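Local structure of dihydrofolate reductase (Schistosoma mansoni, 3VCO) at residues A[22-27]-A[149-154]. The protein catalyses the NADPH-dependent reduction of 7,8-dihydrofolate to tetrahydrofolate, a key step of folate metabolism that supports thymidylate, purine and glycine synthesis. Residues are numbered along the deposited sequence; the frame is centred on the assembly and turned at random.
Sequences RLNVVV and RIYCTH
Strands 23-27 and 149-154 run parallel, their axes 4.6 Å apart, and five backbone hydrogen bonds join them: Val25 and Val27 each offer N-H and C=O to the partner strand, straddling Ile150 and Cys152, while Leu23 O takes the N-H of Arg149. The carbonyls of Val25 and Val27 also receive CA-H...O contacts, from Ile150 and Cys152. At the start of the pair two guanidinium groups stack, that of Arg22 lying flat on that of Arg149 with centres 3.6 Å apart and planes at 17°. Both chains leave with CG anti to the backbone N (chi1 -169° and 168°) and bend at chi3, which lays one planar end over the other. The like charges are probably offset by carboxylates: Arg149 NE forms a salt bridge with Asp199, and Arg22 NH2 a weak, long ion pair with Glu127. Asn24 OD1 accepts a hydrogen bond from Arg22 NE at 3.1 Å and sits at the ring edge of Tyr151, 3.6 Å from its CE2, while ND2 of the same amide is held by Glu127 and Val128 O. The Tyr151 hydroxyl lies at the edge of the Arg149 guanidinium and takes a weak bond from NH1. On the face that carries Val25, Val27, Ile150 and Cys152, Val27 CG1 lies 4.0 Å from Ile150 CG2. On the face of Val26 and Tyr151, a water donates to both Val27 O and Thr153 OG1; Thr153 OG1 is also hydrogen-bonded to Asp48, a probable substrate-binding residue. The two strands belong to the central sheet of the dihydrofolate reductase fold, flanked by strands 125-130 and 191-200; helix 46-57 covers Val26, Tyr151 and Thr153, and Tyr137 of helix 134-142, probably at the NADP site, packs against Val25 and Val27.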
ATOM      1  N   ARG A  22      -6.092   5.532 -10.927  1.00 44.36           N
ATOM      2  CA  ARG A  22      -4.695   5.662 -10.585  1.00 39.97           C
ATOM      3  C   ARG A  22      -4.421   4.459  -9.679  1.00 36.96           C
ATOM      4  O   ARG A  22      -5.244   4.108  -8.840  1.00 40.94           O
ATOM      5  CB  ARG A  22      -4.504   6.948  -9.774  1.00 35.96           C
ATOM      6  CG  ARG A  22      -3.053   7.339  -9.570  1.00 42.81           C
ATOM      7  CD  ARG A  22      -2.999   8.720  -9.080  1.00 43.70           C
ATOM      8  NE  ARG A  22      -3.419   8.803  -7.701  1.00 41.45           N
ATOM      9  CZ  ARG A  22      -3.798   9.930  -7.100  1.00 49.66           C
ATOM     10  NH1 ARG A  22      -3.818  11.092  -7.774  1.00 37.95           N
ATOM     11  NH2 ARG A  22      -4.148   9.893  -5.817  1.00 53.09           N
ATOM     12  N   LEU A  23      -3.288   3.809  -9.833  1.00 37.97           N
ATOM     13  CA  LEU A  23      -2.993   2.747  -8.885  1.00 34.62           C
ATOM     14  C   LEU A  23      -2.111   3.381  -7.870  1.00 28.65           C
ATOM     15  O   LEU A  23      -1.090   3.966  -8.224  1.00 35.85           O
ATOM     16  CB  LEU A  23      -2.277   1.583  -9.552  1.00 28.41           C
ATOM     17  CG  LEU A  23      -3.007   0.696 -10.510  1.00 34.26           C
ATOM     18  CD1 LEU A  23      -2.042  -0.390 -10.963  1.00 29.93           C
ATOM     19  CD2 LEU A  23      -4.247   0.103  -9.810  1.00 34.01           C
ATOM     20  N   ASN A  24      -2.492   3.290  -6.607  1.00 25.27           N
ATOM     21  CA  ASN A  24      -1.706   3.887  -5.549  1.00 25.85           C
ATOM     22  C   ASN A  24      -0.917   2.761  -4.903  1.00 31.06           C
ATOM     23  O   ASN A  24      -1.453   1.708  -4.660  1.00 37.18           O
ATOM     24  CB  ASN A  24      -2.594   4.589  -4.539  1.00 23.79           C
ATOM     25  CG  ASN A  24      -3.378   5.755  -5.170  1.00 27.63           C
ATOM     26  OD1 ASN A  24      -2.826   6.805  -5.438  1.00 29.38           O
ATOM     27  ND2 ASN A  24      -4.652   5.547  -5.404  1.00 28.38           N
ATOM     28  N   VAL A  25       0.385   2.957  -4.788  1.00 25.75           N
ATOM     29  CA  VAL A  25       1.243   1.988  -4.181  1.00 25.95           C
ATOM     30  C   VAL A  25       1.652   2.567  -2.833  1.00 24.77           C
ATOM     31  O   VAL A  25       2.083   3.718  -2.762  1.00 27.80           O
ATOM     32  CB  VAL A  25       2.461   1.785  -5.060  1.00 31.38           C
ATOM     33  CG1 VAL A  25       3.493   1.006  -4.320  1.00 36.05           C
ATOM     34  CG2 VAL A  25       2.037   1.056  -6.324  1.00 30.58           C
ATOM     35  N   VAL A  26       1.515   1.775  -1.770  1.00 21.44           N
ATOM     36  CA  VAL A  26       1.982   2.236  -0.451  1.00 24.10           C
ATOM     37  C   VAL A  26       3.090   1.270   0.013  1.00 19.85           C
ATOM     38  O   VAL A  26       2.871   0.071   0.058  1.00 26.58           O
ATOM     39  CB  VAL A  26       0.839   2.210   0.588  1.00 30.98           C
ATOM     40  CG1 VAL A  26       1.306   2.807   1.959  1.00 31.13           C
ATOM     41  CG2 VAL A  26      -0.346   2.992   0.040  1.00 29.40           C
ATOM     42  N   VAL A  27       4.243   1.814   0.371  1.00 25.06           N
ATOM     43  CA  VAL A  27       5.389   0.979   0.700  1.00 26.33           C
ATOM     44  C   VAL A  27       6.346   1.750   1.614  1.00 27.51           C
ATOM     45  O   VAL A  27       6.407   3.003   1.559  1.00 29.81           O
ATOM     46  CB  VAL A  27       6.113   0.606  -0.620  1.00 28.39           C
ATOM     47  CG1 VAL A  27       6.606   1.871  -1.326  1.00 24.84           C
ATOM     48  CG2 VAL A  27       7.245  -0.403  -0.398  1.00 28.97           C
ATOM     49  N   ARG A 149       0.892   6.144  -8.441  1.00 24.07           N
ATOM     50  CA  ARG A 149       1.357   7.117  -7.448  1.00 30.09           C
ATOM     51  C   ARG A 149       1.958   6.258  -6.352  1.00 27.28           C
ATOM     52  O   ARG A 149       1.405   5.225  -6.022  1.00 29.66           O
ATOM     53  CB  ARG A 149       0.199   7.943  -6.859  1.00 26.55           C
ATOM     54  CG  ARG A 149       0.666   8.750  -5.615  1.00 25.55           C
ATOM     55  CD  ARG A 149      -0.336   9.751  -5.178  1.00 26.98           C
ATOM     56  NE  ARG A 149      -0.377  10.841  -6.142  1.00 26.53           N
ATOM     57  CZ  ARG A 149      -1.021  11.973  -5.943  1.00 35.33           C
ATOM     58  NH1 ARG A 149      -1.683  12.188  -4.801  1.00 35.08           N
ATOM     59  NH2 ARG A 149      -0.989  12.880  -6.888  1.00 35.32           N
ATOM     60  N   ILE A 150       3.099   6.658  -5.809  1.00 29.90           N
ATOM     61  CA  ILE A 150       3.689   5.903  -4.713  1.00 24.81           C
ATOM     62  C   ILE A 150       3.703   6.765  -3.453  1.00 23.72           C
ATOM     63  O   ILE A 150       4.291   7.827  -3.441  1.00 29.63           O
ATOM     64  CB  ILE A 150       5.186   5.582  -5.015  1.00 27.54           C
ATOM     65  CG1 ILE A 150       5.307   4.710  -6.277  1.00 27.02           C
ATOM     66  CG2 ILE A 150       5.831   4.906  -3.812  1.00 28.53           C
ATOM     67  CD1 ILE A 150       6.792   4.627  -6.819  1.00 39.30           C
ATOM     68  N   TYR A 151       3.114   6.260  -2.393  1.00 23.93           N
ATOM     69  CA  TYR A 151       3.196   6.858  -1.065  1.00 24.63           C
ATOM     70  C   TYR A 151       4.296   6.083  -0.377  1.00 27.17           C
ATOM     71  O   TYR A 151       4.172   4.883  -0.115  1.00 28.50           O
ATOM     72  CB  TYR A 151       1.876   6.591  -0.338  1.00 27.77           C
ATOM     73  CG  TYR A 151       0.740   7.421  -0.879  1.00 24.70           C
ATOM     74  CD1 TYR A 151       0.438   8.668  -0.302  1.00 23.40           C
ATOM     75  CD2 TYR A 151       0.011   7.004  -2.010  1.00 30.43           C
ATOM     76  CE1 TYR A 151      -0.612   9.446  -0.791  1.00 30.50           C
ATOM     77  CE2 TYR A 151      -1.045   7.795  -2.516  1.00 24.61           C
ATOM     78  CZ  TYR A 151      -1.339   9.010  -1.889  1.00 28.50           C
ATOM     79  OH  TYR A 151      -2.353   9.786  -2.380  1.00 30.85           O
ATOM     80  N   CYS A 152       5.380   6.767  -0.091  1.00 27.29           N
ATOM     81  CA  CYS A 152       6.573   6.092   0.323  1.00 26.31           C
ATOM     82  C   CYS A 152       6.986   6.573   1.726  1.00 29.03           C
ATOM     83  O   CYS A 152       7.065   7.774   1.989  1.00 28.31           O
ATOM     84  CB  CYS A 152       7.697   6.411  -0.698  1.00 27.74           C
ATOM     85  SG  CYS A 152       9.226   5.529  -0.371  1.00 35.74           S
ATOM     86  N   THR A 153       7.245   5.625   2.618  1.00 30.69           N
ATOM     87  CA  THR A 153       7.984   5.936   3.826  1.00 26.37           C
ATOM     88  C   THR A 153       9.422   5.536   3.611  1.00 24.43           C
ATOM     89  O   THR A 153       9.728   4.360   3.505  1.00 32.60           O
ATOM     90  CB  THR A 153       7.396   5.164   4.992  1.00 29.15           C
ATOM     91  OG1 THR A 153       5.993   5.461   5.002  1.00 32.81           O
ATOM     92  CG2 THR A 153       8.053   5.578   6.302  1.00 34.50           C
ATOM     93  N   HIS A 154      10.299   6.521   3.573  1.00 25.93           N
ATOM     94  CA  HIS A 154      11.751   6.280   3.533  1.00 28.09           C
ATOM     95  C   HIS A 154      12.300   6.065   4.928  1.00 38.33           C
ATOM     96  O   HIS A 154      12.047   6.850   5.817  1.00 38.86           O
ATOM     97  CB  HIS A 154      12.464   7.479   2.921  1.00 30.78           C
ATOM     98  CG  HIS A 154      12.119   7.715   1.476  1.00 37.04           C
ATOM     99  ND1 HIS A 154      12.744   7.057   0.436  1.00 36.95           N
ATOM    100  CD2 HIS A 154      11.252   8.579   0.904  1.00 33.34           C
ATOM    101  CE1 HIS A 154      12.244   7.476  -0.713  1.00 34.07           C
ATOM    102  NE2 HIS A 154      11.321   8.382  -0.459  1.00 36.90           N
TER
HETATM  103  O   HOH W   1       4.304   4.243   3.421  1.00 34.70           O